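Local coordinates for uncharacterized protein (Bacteroides ovatus CL02T12C04, PDB 6PTM) that probably acts as an exo-carrageenase, a family 42 glycoside hydrolase that splits sugar units from the ends of carrageenan chains, at residues A[58-63]-A[137-142]; A[49-54]-A[73-78]; A[547-552]-A[747-752]. All coordinates share one frame; numbering follows the deposited sequence.

Contact 1 of 3, residues A[58-63]-A[137-142]; sequences IAKAKK and AVMRGE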
loop_
_atom_site.group_PDB
_atom_site.type_symbol
_atom_site.label_atom_id
_atom_site.label_comp_id
_atom_site.label_asym_id
_atom_site.label_seq_id
_atom_site.Cartn_x
_atom_site.Cartn_y
_atom_site.Cartn_z
ATOM N N ILE A 58 5.261 5.795 35.225
ATOM C CA ILE A 58 4.106 6.377 34.495
ATOM C C ILE A 58 3.230 7.172 35.469
ATOM O O ILE A 58 2.852 8.309 35.133
ATOM C CB ILE A 58 3.319 5.293 33.735
ATOM C CG1 ILE A 58 4.111 4.851 32.497
ATOM C CG2 ILE A 58 1.912 5.782 33.403
ATOM C CD1 ILE A 58 3.594 3.579 31.877
ATOM N N ALA A 59 2.888 6.604 36.626
ATOM C CA ALA A 59 1.997 7.291 37.600
ATOM C C ALA A 59 2.676 8.594 38.016
ATOM O O ALA A 59 1.993 9.626 37.982
ATOM C CB ALA A 59 1.658 6.395 38.775
ATOM N N LYS A 60 3.981 8.561 38.307
ATOM C CA LYS A 60 4.764 9.762 38.696
ATOM C C LYS A 60 4.779 10.788 37.549
ATOM O O LYS A 60 4.389 11.941 37.810
ATOM C CB LYS A 60 6.168 9.356 39.134
ATOM C CG LYS A 60 6.926 10.422 39.915
ATOM C CD LYS A 60 8.290 9.944 40.390
ATOM C CE LYS A 60 8.986 10.961 41.264
ATOM N NZ LYS A 60 10.448 10.741 41.283
ATOM N N ALA A 61 5.165 10.422 36.317
ATOM C CA ALA A 61 5.150 11.373 35.162
ATOM C C ALA A 61 3.764 12.016 34.956
ATOM O O ALA A 61 3.703 13.231 34.722
ATOM C CB ALA A 61 5.591 10.684 33.895
ATOM N N LYS A 62 2.693 11.224 35.007
ATOM C CA LYS A 62 1.282 11.687 34.902
ATOM C C LYS A 62 0.987 12.818 35.885
ATOM O O LYS A 62 0.325 13.793 35.458
ATOM C CB LYS A 62 0.284 10.563 35.191
ATOM C CG LYS A 62 -0.425 10.074 33.951
ATOM C CD LYS A 62 -1.544 9.104 34.193
ATOM C CE LYS A 62 -1.779 8.231 32.978
ATOM N NZ LYS A 62 -1.978 9.059 31.758
ATOM N N LYS A 63 1.423 12.667 37.144
ATOM C CA LYS A 63 1.279 13.687 38.220
ATOM C C LYS A 63 1.870 15.009 37.704
ATOM O O LYS A 63 1.289 16.048 37.972
ATOM C CB LYS A 63 1.914 13.209 39.541
ATOM N N ALA A 137 14.212 10.832 31.153
ATOM C CA ALA A 137 14.769 11.979 30.411
ATOM C C ALA A 137 13.685 13.034 30.182
ATOM O O ALA A 137 13.996 14.240 30.270
ATOM C CB ALA A 137 15.381 11.500 29.110
ATOM N N VAL A 138 12.485 12.603 29.792
ATOM C CA VAL A 138 11.350 13.532 29.588
ATOM C C VAL A 138 11.033 14.220 30.930
ATOM O O VAL A 138 10.853 15.444 30.929
ATOM C CB VAL A 138 10.121 12.831 29.002
ATOM C CG1 VAL A 138 8.922 13.756 29.036
ATOM C CG2 VAL A 138 10.382 12.329 27.579
ATOM N N MET A 139 10.996 13.489 32.032
ATOM C CA MET A 139 10.639 14.091 33.343
ATOM C C MET A 139 11.710 15.104 33.755
ATOM O O MET A 139 11.349 16.079 34.370
ATOM C CB MET A 139 10.453 13.024 34.415
ATOM C CG MET A 139 9.268 12.146 34.116
ATOM S SD MET A 139 9.373 10.602 35.002
ATOM C CE MET A 139 8.930 11.214 36.631
ATOM N N ARG A 140 12.960 14.931 33.343
ATOM C CA ARG A 140 14.077 15.841 33.710
ATOM C C ARG A 140 14.245 16.980 32.721
ATOM O O ARG A 140 15.239 17.654 32.830
ATOM C CB ARG A 140 15.393 15.071 33.752
ATOM C CG ARG A 140 15.418 14.079 34.903
ATOM C CD ARG A 140 16.644 13.181 34.940
ATOM N NE ARG A 140 16.220 12.094 35.807
ATOM C CZ ARG A 140 16.330 12.087 37.141
ATOM N NH1 ARG A 140 16.916 13.093 37.775
ATOM N NH2 ARG A 140 15.877 11.057 37.836
ATOM N N GLY A 141 13.394 17.104 31.718
ATOM C CA GLY A 141 13.484 18.206 30.753
ATOM C C GLY A 141 14.595 18.015 29.742
ATOM O O GLY A 141 14.904 19.001 29.068
ATOM N N GLU A 142 15.137 16.801 29.580
ATOM C CA GLU A 142 16.312 16.534 28.707
ATOM C C GLU A 142 15.872 16.170 27.278
ATOM O O GLU A 142 16.697 16.285 26.391
ATOM C CB GLU A 142 17.150 15.388 29.262
ATOM C CG GLU A 142 17.826 15.707 30.573
ATOM C CD GLU A 142 18.287 14.461 31.326
ATOM O OE1 GLU A 142 17.994 13.312 30.866
ATOM O OE2 GLU A 142 18.900 14.629 32.402
#
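M139 reaches across to helix 44-63 and touches the backbone and side chain of A61 as well as the aliphatic part of K60. Its SD lies 3.9 Å from A61 CB, and its CG lies 4.0 Å from the same methyl. Beyond the sulfur the chain bends (chi3 75°), which carries CE past A61 CB to the helix surface, 3.9 Å from A61 N and also 3.9 Å from K60 CG. K60 leaves the helix with CG anti to the backbone N (chi1 -164°) and stays extended, its methylenes crossing the end of M139 at about a right angle. The contact is apolar and modest, burying 126 Å² in all. The charged end of K60 lies beyond it: K60 NZ stands 6.4 Å from R140 NH2, a like-charge pair, while R140 also has a long, weak ion pair with E136. Next to the contact, A61 also packs on T68 and L135, and M139 on I66. K62, on another face of helix 44-63, forms a salt bridge with E72 of helix 69-90. M139 is placed by the end of helix 109-139. There E142 N donates to A137 O at 2.9 Å and G141 N to V138 O at 3.1 Å, while G141 takes a positive phi of 76°. These paired bonds make a Schellman motif, which ends helix 109-139 just after its last residue, M139, has packed against the last turn of helix 44-63 within an all-helical N-terminal bundle.

Contact 2 of 3, residues A[49-54]-A[73-78]; sequences GKINEL and TALRTA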
loop_
_atom_site.group_PDB
_atom_site.type_symbol
_atom_site.label_atom_id
_atom_site.label_comp_id
_atom_site.label_asym_id
_atom_site.label_seq_id
_atom_site.Cartn_x
_atom_site.Cartn_y
_atom_site.Cartn_z
ATOM N N GLY A 49 9.472 -7.369 37.272
ATOM C CA GLY A 49 10.170 -6.263 37.958
ATOM C C GLY A 49 10.213 -4.977 37.132
ATOM O O GLY A 49 9.782 -3.944 37.640
ATOM N N LYS A 50 10.719 -5.021 35.900
ATOM C CA LYS A 50 10.797 -3.840 34.984
ATOM C C LYS A 50 9.409 -3.288 34.664
ATOM O O LYS A 50 9.252 -2.049 34.605
ATOM C CB LYS A 50 11.510 -4.233 33.694
ATOM C CG LYS A 50 12.957 -4.634 33.883
ATOM C CD LYS A 50 13.791 -3.484 34.365
ATOM C CE LYS A 50 15.225 -3.916 34.521
ATOM N NZ LYS A 50 16.125 -2.747 34.501
ATOM N N ILE A 51 8.428 -4.176 34.487
ATOM C CA ILE A 51 7.032 -3.767 34.210
ATOM C C ILE A 51 6.515 -2.955 35.396
ATOM O O ILE A 51 5.917 -1.852 35.179
ATOM C CB ILE A 51 6.171 -5.005 33.932
ATOM C CG1 ILE A 51 6.562 -5.644 32.601
ATOM C CG2 ILE A 51 4.702 -4.654 33.995
ATOM C CD1 ILE A 51 5.796 -6.926 32.288
ATOM N N ASN A 52 6.679 -3.479 36.616
ATOM C CA ASN A 52 6.219 -2.756 37.835
ATOM C C ASN A 52 6.944 -1.407 37.909
ATOM O O ASN A 52 6.335 -0.441 38.319
ATOM C CB ASN A 52 6.439 -3.580 39.108
ATOM C CG ASN A 52 5.619 -4.857 39.153
ATOM O OD1 ASN A 52 4.583 -4.988 38.491
ATOM N ND2 ASN A 52 6.068 -5.827 39.937
ATOM N N GLU A 53 8.213 -1.348 37.529
ATOM C CA GLU A 53 9.026 -0.110 37.624
ATOM C C GLU A 53 8.428 0.915 36.648
ATOM O O GLU A 53 8.110 2.050 37.088
ATOM C CB GLU A 53 10.489 -0.451 37.351
ATOM C CG GLU A 53 11.480 0.625 37.785
ATOM C CD GLU A 53 12.899 0.429 37.284
ATOM O OE1 GLU A 53 13.301 -0.717 37.115
ATOM O OE2 GLU A 53 13.596 1.434 37.051
ATOM N N LEU A 54 8.221 0.524 35.383
ATOM C CA LEU A 54 7.609 1.429 34.377
ATOM C C LEU A 54 6.227 1.878 34.837
ATOM O O LEU A 54 5.937 3.064 34.672
ATOM C CB LEU A 54 7.513 0.779 32.996
ATOM C CG LEU A 54 6.962 1.732 31.933
ATOM C CD1 LEU A 54 7.786 3.016 31.864
ATOM C CD2 LEU A 54 6.890 1.056 30.573
ATOM N N THR A 73 1.342 2.464 26.289
ATOM C CA THR A 73 1.214 1.535 25.141
ATOM C C THR A 73 2.235 0.415 25.316
ATOM O O THR A 73 1.869 -0.767 25.149
ATOM C CB THR A 73 1.365 2.265 23.801
ATOM O OG1 THR A 73 0.310 3.226 23.719
ATOM C CG2 THR A 73 1.329 1.312 22.630
ATOM N N ALA A 74 3.485 0.761 25.612
ATOM C CA ALA A 74 4.573 -0.218 25.860
ATOM C C ALA A 74 4.221 -1.114 27.066
ATOM O O ALA A 74 4.453 -2.346 26.993
ATOM C CB ALA A 74 5.888 0.512 26.080
ATOM N N LEU A 75 3.770 -0.508 28.166
ATOM C CA LEU A 75 3.385 -1.247 29.402
ATOM C C LEU A 75 2.290 -2.254 29.038
ATOM O O LEU A 75 2.385 -3.414 29.446
ATOM C CB LEU A 75 2.873 -0.270 30.464
ATOM C CG LEU A 75 2.489 -0.923 31.791
ATOM C CD1 LEU A 75 3.721 -1.498 32.467
ATOM C CD2 LEU A 75 1.828 0.054 32.731
ATOM N N ARG A 76 1.250 -1.825 28.331
ATOM C CA ARG A 76 0.137 -2.725 27.953
ATOM C C ARG A 76 0.668 -3.847 27.061
ATOM O O ARG A 76 0.258 -5.018 27.239
ATOM C CB ARG A 76 -1.007 -1.970 27.280
ATOM C CG ARG A 76 -2.158 -2.874 26.866
ATOM C CD ARG A 76 -2.736 -3.690 28.011
ATOM N NE ARG A 76 -3.209 -2.828 29.091
ATOM C CZ ARG A 76 -4.332 -2.110 29.058
ATOM N NH1 ARG A 76 -5.138 -2.114 28.007
ATOM N NH2 ARG A 76 -4.648 -1.368 30.103
ATOM N N THR A 77 1.539 -3.518 26.115
ATOM C CA THR A 77 2.129 -4.554 25.255
ATOM C C THR A 77 2.819 -5.598 26.136
ATOM O O THR A 77 2.717 -6.820 25.871
ATOM C CB THR A 77 3.110 -3.966 24.245
ATOM O OG1 THR A 77 2.474 -2.950 23.465
ATOM C CG2 THR A 77 3.632 -5.062 23.348
ATOM N N ALA A 78 3.567 -5.130 27.118
ATOM C CA ALA A 78 4.365 -5.986 28.004
ATOM C C ALA A 78 3.401 -6.872 28.794
ATOM O O ALA A 78 3.594 -8.115 28.787
ATOM C CB ALA A 78 5.240 -5.126 28.876
#
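I51 sets CG1 beside its backbone N (chi1 -69°) and CG2 anti to it, and this splits its two branches between L75 and A78. L75, with CG anti to the backbone N (chi1 -178°), brings CD1 against the CG2 branch: I51 CG2 and L75 CD1 are 3.6 Å apart, the two side chains meeting at a slant. The same L75 methyl rests on the backbone too, its CD1 3.5 Å from I51 O. The longer branch of I51 runs out extended to A78, where I51 CD1 lies 3.9 Å from A78 CB. One turn along, L54 CD2 packs more loosely on L75 CB at 4.2 Å. All four residues are buried, and the A78 methyl lies against both CG1 and CD1 of I51. The short segments run nearly antiparallel, at 151°, with their axes 10.3 Å apart. On another face of helix 69-90, T77 OG1 donates to T73 O at 2.8 Å from above the carbonyl plane, while T77 N reaches that oxygen from the opposite face; T77 OG1 also bonds to H188. R76 forms salt bridges with E186 and E79. Helix 109-139 packs on both segments, touching L54 through M128 and S131 and A74 through S131, whereas helix 534-549 brings N538 against T73, A74 and T77.

Contact 3 of 3, residues A[547-552]-A[747-752]; sequences LNSVSD and EVLTGL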
loop_
_atom_site.group_PDB
_atom_site.type_symbol
_atom_site.label_atom_id
_atom_site.label_comp_id
_atom_site.label_asym_id
_atom_site.label_seq_id
_atom_site.Cartn_x
_atom_site.Cartn_y
_atom_site.Cartn_z
ATOM N N LEU A 547 4.084 10.091 14.433
ATOM C CA LEU A 547 3.481 10.680 13.211
ATOM C C LEU A 547 2.313 11.616 13.599
ATOM O O LEU A 547 2.213 12.714 13.058
ATOM C CB LEU A 547 3.007 9.550 12.297
ATOM C CG LEU A 547 4.066 8.686 11.633
ATOM C CD1 LEU A 547 3.406 7.421 11.127
ATOM C CD2 LEU A 547 4.718 9.442 10.499
ATOM N N ASN A 548 1.431 11.203 14.504
ATOM C CA ASN A 548 0.340 12.096 14.981
ATOM C C ASN A 548 0.922 13.426 15.474
ATOM O O ASN A 548 0.329 14.471 15.189
ATOM C CB ASN A 548 -0.539 11.415 16.029
ATOM C CG ASN A 548 -1.425 10.350 15.423
ATOM O OD1 ASN A 548 -1.556 10.267 14.195
ATOM N ND2 ASN A 548 -1.984 9.496 16.273
ATOM N N SER A 549 2.025 13.393 16.197
ATOM C CA SER A 549 2.611 14.562 16.896
ATOM C C SER A 549 3.098 15.562 15.850
ATOM O O SER A 549 3.223 16.768 16.188
ATOM C CB SER A 549 3.719 14.151 17.849
ATOM O OG SER A 549 4.964 13.897 17.199
ATOM N N VAL A 550 3.369 15.101 14.628
ATOM C CA VAL A 550 3.827 16.010 13.549
ATOM C C VAL A 550 2.927 15.880 12.318
ATOM O O VAL A 550 3.414 16.079 11.181
ATOM C CB VAL A 550 5.309 15.761 13.217
ATOM C CG1 VAL A 550 6.190 16.243 14.335
ATOM C CG2 VAL A 550 5.635 14.317 12.852
ATOM N N SER A 551 1.635 15.643 12.515
ATOM C CA SER A 551 0.763 15.192 11.404
ATOM C C SER A 551 0.623 16.312 10.370
ATOM O O SER A 551 0.378 15.990 9.194
ATOM C CB SER A 551 -0.597 14.712 11.886
ATOM O OG SER A 551 -1.286 15.761 12.535
ATOM N N ASP A 552 0.726 17.585 10.772
ATOM C CA ASP A 552 0.692 18.679 9.754
ATOM C C ASP A 552 1.923 18.564 8.842
ATOM O O ASP A 552 1.768 18.685 7.601
ATOM C CB ASP A 552 0.528 20.069 10.375
ATOM C CG ASP A 552 -0.860 20.286 10.996
ATOM O OD1 ASP A 552 -1.945 19.853 10.382
ATOM O OD2 ASP A 552 -0.883 20.905 12.091
ATOM N N GLU A 747 16.584 17.885 16.081
ATOM C CA GLU A 747 15.626 16.768 15.939
ATOM C C GLU A 747 14.230 17.278 16.303
ATOM O O GLU A 747 14.024 17.712 17.440
ATOM C CB GLU A 747 16.051 15.631 16.862
ATOM C CG GLU A 747 17.392 15.034 16.464
ATOM C CD GLU A 747 17.750 13.765 17.205
ATOM O OE1 GLU A 747 17.068 13.469 18.161
ATOM O OE2 GLU A 747 18.710 13.097 16.806
ATOM N N VAL A 748 13.286 17.177 15.381
ATOM C CA VAL A 748 11.885 17.640 15.630
ATOM C C VAL A 748 11.296 16.870 16.818
ATOM O O VAL A 748 10.722 17.493 17.726
ATOM C CB VAL A 748 11.039 17.486 14.358
ATOM C CG1 VAL A 748 9.547 17.683 14.638
ATOM C CG2 VAL A 748 11.555 18.423 13.286
ATOM N N LEU A 749 11.491 15.568 16.878
ATOM C CA LEU A 749 10.759 14.729 17.856
ATOM C C LEU A 749 11.374 14.856 19.256
ATOM O O LEU A 749 10.660 14.563 20.224
ATOM C CB LEU A 749 10.746 13.275 17.367
ATOM C CG LEU A 749 10.013 13.043 16.050
ATOM C CD1 LEU A 749 10.131 11.581 15.604
ATOM C CD2 LEU A 749 8.555 13.460 16.149
ATOM N N THR A 750 12.650 15.223 19.386
ATOM C CA THR A 750 13.371 15.131 20.682
ATOM C C THR A 750 13.749 16.526 21.167
ATOM O O THR A 750 13.959 16.654 22.376
ATOM C CB THR A 750 14.648 14.286 20.618
ATOM O OG1 THR A 750 15.578 14.818 19.666
ATOM C CG2 THR A 750 14.372 12.826 20.322
ATOM N N GLY A 751 13.816 17.506 20.258
ATOM C CA GLY A 751 14.423 18.809 20.520
ATOM C C GLY A 751 15.937 18.757 20.641
ATOM O O GLY A 751 16.502 19.816 20.807
ATOM N N LEU A 752 16.599 17.605 20.532
ATOM C CA LEU A 752 18.077 17.563 20.662
ATOM C C LEU A 752 18.753 18.232 19.461
ATOM O O LEU A 752 18.309 18.092 18.308
ATOM C CB LEU A 752 18.554 16.119 20.795
ATOM C CG LEU A 752 18.068 15.375 22.046
ATOM C CD1 LEU A 752 18.289 13.896 21.886
ATOM C CD2 LEU A 752 18.749 15.883 23.319
#
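V550 sits at a break between two helices, its phi of -125° separating helix 534-549 from helix 551-559, and at this joint it meets V748 and L749 of the loop after strand 742-747, some 200 residues further on. It occupies the N-cap position of the second helix, yet what it offers across the contact is a methyl: V550 CG1 lies 3.7 Å from V748 CG1 and 4.1 Å from L749 CD2. The two valines are set at an oblique angle, whereas L749 comes in at about a right angle to V550. L749 CD2 also reaches S549 OG at 3.8 Å, a packing contact of a methyl on the hydroxyl, whose hydrogen bond runs instead to D546 O. The loop is shaped from within. G751 N donates to E747 O at 2.8 Å, and E747 N to L752 O at 2.8 Å. T750 OG1 takes the N-H of L752 at 3.1 Å in a nearly straight bond (162°), an ST turn. L767 of strand 765-772 touches both V550 and V748, and W494 of helix 486-498 packs on V550. The arrangement is consistent with a junction between domains: the turn after edge strand 742-747 of the C-terminal antiparallel sheet packs on the break between helices 534-549 and 551-559.

In the fold
Contacts 1 and 2 share helix 44-63, and their centres are 15 Å apart; I58 CD1 of contact 1 packs on L75 CD2 of contact 2 at 4.0 Å, so the two form continuous packing. Contact 3 has its centre 18 Å from that of contact 1, and the two touch where E142 O meets L752 CD2 at 3.7 Å. Just after 137-142, L143 touches L752 and L146 touches V550. Contacts 2 and 3 stay about 10 Å apart at their nearest atoms, but helix 534-549, whose end belongs to contact 3, packs through N538 on T73, A74 and T77 of contact 2. Contacts 1 and 2 hold N-terminal helices together; contact 3 ties the 534-559 helices to the C-terminal sheet.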